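Local coordinates for sensory transduction histidine kinase, putative (Borrelia burgdorferi, PDB 5BWJ), which is the periplasmic sensor domain of a hybrid histidine kinase that probably phosphorylates itself on histidine in response to small molecules, at residues S140-V144 against T161-A166. Numbering follows the deposited sequence.
Sequences SQELV and TLHYIA
Val-144 points at the helix of 161-166 and sets its two methyl groups against different residues. CG1, anti to the backbone N (chi1 179°), presses on CB of Ala-166 at 3.5 Å, which is tight for two carbons. CG2 lies 3.8 Å from the carbonyl O of Leu-162 and also meets that residue's CD2 methyl at 4.0 Å. Leu-162 starts off to one side, but its branched end turns toward the helix of 140-144. There CD1 touches CD2 of Leu-143 at 3.9 Å, the two leucines crossing at a slant. Its other methyl, CD2, sits 3.6 Å from OG of Ser-140. One turn on, Ile-165 has CG1 beside its backbone N (chi1 -63°) and CD1 extended, anti to CA. This brings CD1 to 3.4 Å from CB of Ser-140, another close fit. CB of Ser-140 meets the ends of both Leu-162 and Ile-165, which come from directions about a right angle apart.

The helix axes run 9.6 Å apart at closest approach and cross at -67°. The small Ser-140 and Ala-166 lie where the backbones come near each other. Leu-143 and Val-144 also touch Ile-155 of strand 154-156, so the helix of 140-148 is packed against the sheet of one lobe of the Venus flytrap fold. His-163 and Tyr-164 turn elsewhere and meet rings of the second subunit. No hydrogen bond joins the two segments, and the buried OG of Ser-140 is satisfied by a hydrogen bond with OD2 of Asp-14. The junction of the two helices therefore rests on buried apolar contacts, tight at two carbon pairs.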
ATOM      1  N   SER B 140      -4.686   7.784 -14.100  1.00 36.19           N
ATOM      2  CA  SER B 140      -4.699   6.338 -13.901  1.00 34.12           C
ATOM      3  C   SER B 140      -5.826   5.662 -14.676  1.00 32.82           C
ATOM      4  O   SER B 140      -5.622   4.617 -15.292  1.00 34.02           O
ATOM      5  CB  SER B 140      -4.829   6.003 -12.412  1.00 33.16           C
ATOM      6  OG  SER B 140      -3.696   6.447 -11.687  1.00 32.42           O
ATOM      7  N   GLN B 141      -7.012   6.258 -14.639  1.00 31.27           N
ATOM      8  CA  GLN B 141      -8.170   5.695 -15.321  1.00 33.51           C
ATOM      9  C   GLN B 141      -7.921   5.567 -16.821  1.00 37.51           C
ATOM     10  O   GLN B 141      -8.186   4.522 -17.417  1.00 38.32           O
ATOM     11  CB  GLN B 141      -9.404   6.557 -15.062  1.00 33.91           C
ATOM     12  CG  GLN B 141     -10.671   6.052 -15.714  1.00 36.03           C
ATOM     13  CD  GLN B 141     -11.899   6.748 -15.170  1.00 37.69           C
ATOM     14  OE1 GLN B 141     -12.199   6.655 -13.979  1.00 37.12           O
ATOM     15  NE2 GLN B 141     -12.607   7.467 -16.034  1.00 39.52           N
ATOM     16  N   GLU B 142      -7.409   6.633 -17.425  1.00 40.09           N
ATOM     17  CA  GLU B 142      -7.083   6.614 -18.845  1.00 43.92           C
ATOM     18  C   GLU B 142      -5.999   5.582 -19.129  1.00 42.49           C
ATOM     19  O   GLU B 142      -6.049   4.876 -20.137  1.00 42.92           O
ATOM     20  CB  GLU B 142      -6.625   7.997 -19.308  1.00 48.60           C
ATOM     21  CG  GLU B 142      -6.138   8.044 -20.751  1.00 55.73           C
ATOM     22  CD  GLU B 142      -5.643   9.420 -21.149  1.00 62.18           C
ATOM     23  OE1 GLU B 142      -6.063  10.410 -20.514  1.00 63.34           O
ATOM     24  OE2 GLU B 142      -4.827   9.510 -22.092  1.00 65.86           O
ATOM     25  N   LEU B 143      -5.021   5.501 -18.232  1.00 42.63           N
ATOM     26  CA  LEU B 143      -3.882   4.611 -18.415  1.00 41.75           C
ATOM     27  C   LEU B 143      -4.312   3.152 -18.448  1.00 39.16           C
ATOM     28  O   LEU B 143      -3.926   2.402 -19.345  1.00 39.22           O
ATOM     29  CB  LEU B 143      -2.853   4.823 -17.301  1.00 40.73           C
ATOM     30  CG  LEU B 143      -1.653   3.872 -17.319  1.00 40.72           C
ATOM     31  CD1 LEU B 143      -0.895   3.981 -18.636  1.00 40.68           C
ATOM     32  CD2 LEU B 143      -0.728   4.156 -16.146  1.00 41.25           C
ATOM     33  N   VAL B 144      -5.108   2.750 -17.464  1.00 36.94           N
ATOM     34  CA  VAL B 144      -5.537   1.363 -17.364  1.00 37.60           C
ATOM     35  C   VAL B 144      -6.494   1.018 -18.505  1.00 41.95           C
ATOM     36  O   VAL B 144      -6.523  -0.119 -18.976  1.00 45.61           O
ATOM     37  CB  VAL B 144      -6.207   1.083 -16.008  1.00 36.52           C
ATOM     38  CG1 VAL B 144      -6.661  -0.358 -15.925  1.00 37.22           C
ATOM     39  CG2 VAL B 144      -5.238   1.376 -14.874  1.00 36.42           C
ATOM     40  N   THR B 161      -2.743   1.369  -6.822  1.00 32.18           N
ATOM     41  CA  THR B 161      -3.808   2.137  -7.467  1.00 32.51           C
ATOM     42  C   THR B 161      -4.169   1.607  -8.853  1.00 33.30           C
ATOM     43  O   THR B 161      -5.348   1.423  -9.162  1.00 34.50           O
ATOM     44  CB  THR B 161      -3.426   3.625  -7.598  1.00 32.29           C
ATOM     45  OG1 THR B 161      -3.110   4.155  -6.307  1.00 31.94           O
ATOM     46  CG2 THR B 161      -4.580   4.431  -8.200  1.00 32.55           C
ATOM     47  N   LEU B 162      -3.164   1.381  -9.692  1.00 34.14           N
ATOM     48  CA  LEU B 162      -3.417   0.896 -11.043  1.00 35.48           C
ATOM     49  C   LEU B 162      -4.060  -0.480 -10.992  1.00 35.85           C
ATOM     50  O   LEU B 162      -4.948  -0.799 -11.786  1.00 36.96           O
ATOM     51  CB  LEU B 162      -2.123   0.846 -11.855  1.00 36.47           C
ATOM     52  CG  LEU B 162      -1.422   2.184 -12.090  1.00 36.80           C
ATOM     53  CD1 LEU B 162      -0.217   1.984 -12.990  1.00 36.35           C
ATOM     54  CD2 LEU B 162      -2.373   3.220 -12.689  1.00 39.12           C
ATOM     55  N   HIS B 163      -3.611  -1.287 -10.039  1.00 33.67           N
ATOM     56  CA  HIS B 163      -4.139  -2.627  -9.863  1.00 33.93           C
ATOM     57  C   HIS B 163      -5.582  -2.591  -9.374  1.00 34.18           C
ATOM     58  O   HIS B 163      -6.418  -3.372  -9.829  1.00 35.45           O
ATOM     59  CB  HIS B 163      -3.276  -3.410  -8.878  1.00 34.97           C
ATOM     60  CG  HIS B 163      -3.664  -4.847  -8.761  1.00 38.92           C
ATOM     61  ND1 HIS B 163      -3.116  -5.829  -9.558  1.00 42.67           N
ATOM     62  CD2 HIS B 163      -4.561  -5.467  -7.960  1.00 40.33           C
ATOM     63  CE1 HIS B 163      -3.651  -6.995  -9.244  1.00 43.78           C
ATOM     64  NE2 HIS B 163      -4.532  -6.802  -8.279  1.00 42.71           N
ATOM     65  N   TYR B 164      -5.868  -1.687  -8.442  1.00 33.74           N
ATOM     66  CA  TYR B 164      -7.217  -1.545  -7.914  1.00 34.06           C
ATOM     67  C   TYR B 164      -8.213  -1.197  -9.017  1.00 34.81           C
ATOM     68  O   TYR B 164      -9.256  -1.837  -9.145  1.00 35.57           O
ATOM     69  CB  TYR B 164      -7.271  -0.469  -6.828  1.00 33.53           C
ATOM     70  CG  TYR B 164      -8.681   0.014  -6.562  1.00 35.09           C
ATOM     71  CD1 TYR B 164      -9.550  -0.725  -5.771  1.00 37.94           C
ATOM     72  CD2 TYR B 164      -9.147   1.198  -7.118  1.00 35.50           C
ATOM     73  CE1 TYR B 164     -10.846  -0.297  -5.535  1.00 40.54           C
ATOM     74  CE2 TYR B 164     -10.442   1.636  -6.885  1.00 38.19           C
ATOM     75  CZ  TYR B 164     -11.285   0.884  -6.094  1.00 40.26           C
ATOM     76  OH  TYR B 164     -12.572   1.315  -5.857  1.00 41.86           O
ATOM     77  N   ILE B 165      -7.885  -0.177  -9.804  1.00 34.76           N
ATOM     78  CA  ILE B 165      -8.784   0.310 -10.846  1.00 35.58           C
ATOM     79  C   ILE B 165      -9.086  -0.790 -11.855  1.00 36.57           C
ATOM     80  O   ILE B 165     -10.247  -1.053 -12.161  1.00 37.49           O
ATOM     81  CB  ILE B 165      -8.193   1.534 -11.576  1.00 35.46           C
ATOM     82  CG1 ILE B 165      -8.020   2.695 -10.597  1.00 34.64           C
ATOM     83  CG2 ILE B 165      -9.105   1.974 -12.726  1.00 36.49           C
ATOM     84  CD1 ILE B 165      -7.181   3.834 -11.133  1.00 34.47           C
ATOM     85  N   ALA B 166      -8.039  -1.433 -12.364  1.00 36.50           N
ATOM     86  CA  ALA B 166      -8.201  -2.520 -13.325  1.00 37.50           C
ATOM     87  C   ALA B 166      -9.058  -3.644 -12.754  1.00 37.91           C
ATOM     88  O   ALA B 166      -9.936  -4.176 -13.432  1.00 39.11           O
ATOM     89  CB  ALA B 166      -6.845  -3.064 -13.739  1.00 37.25           C
TER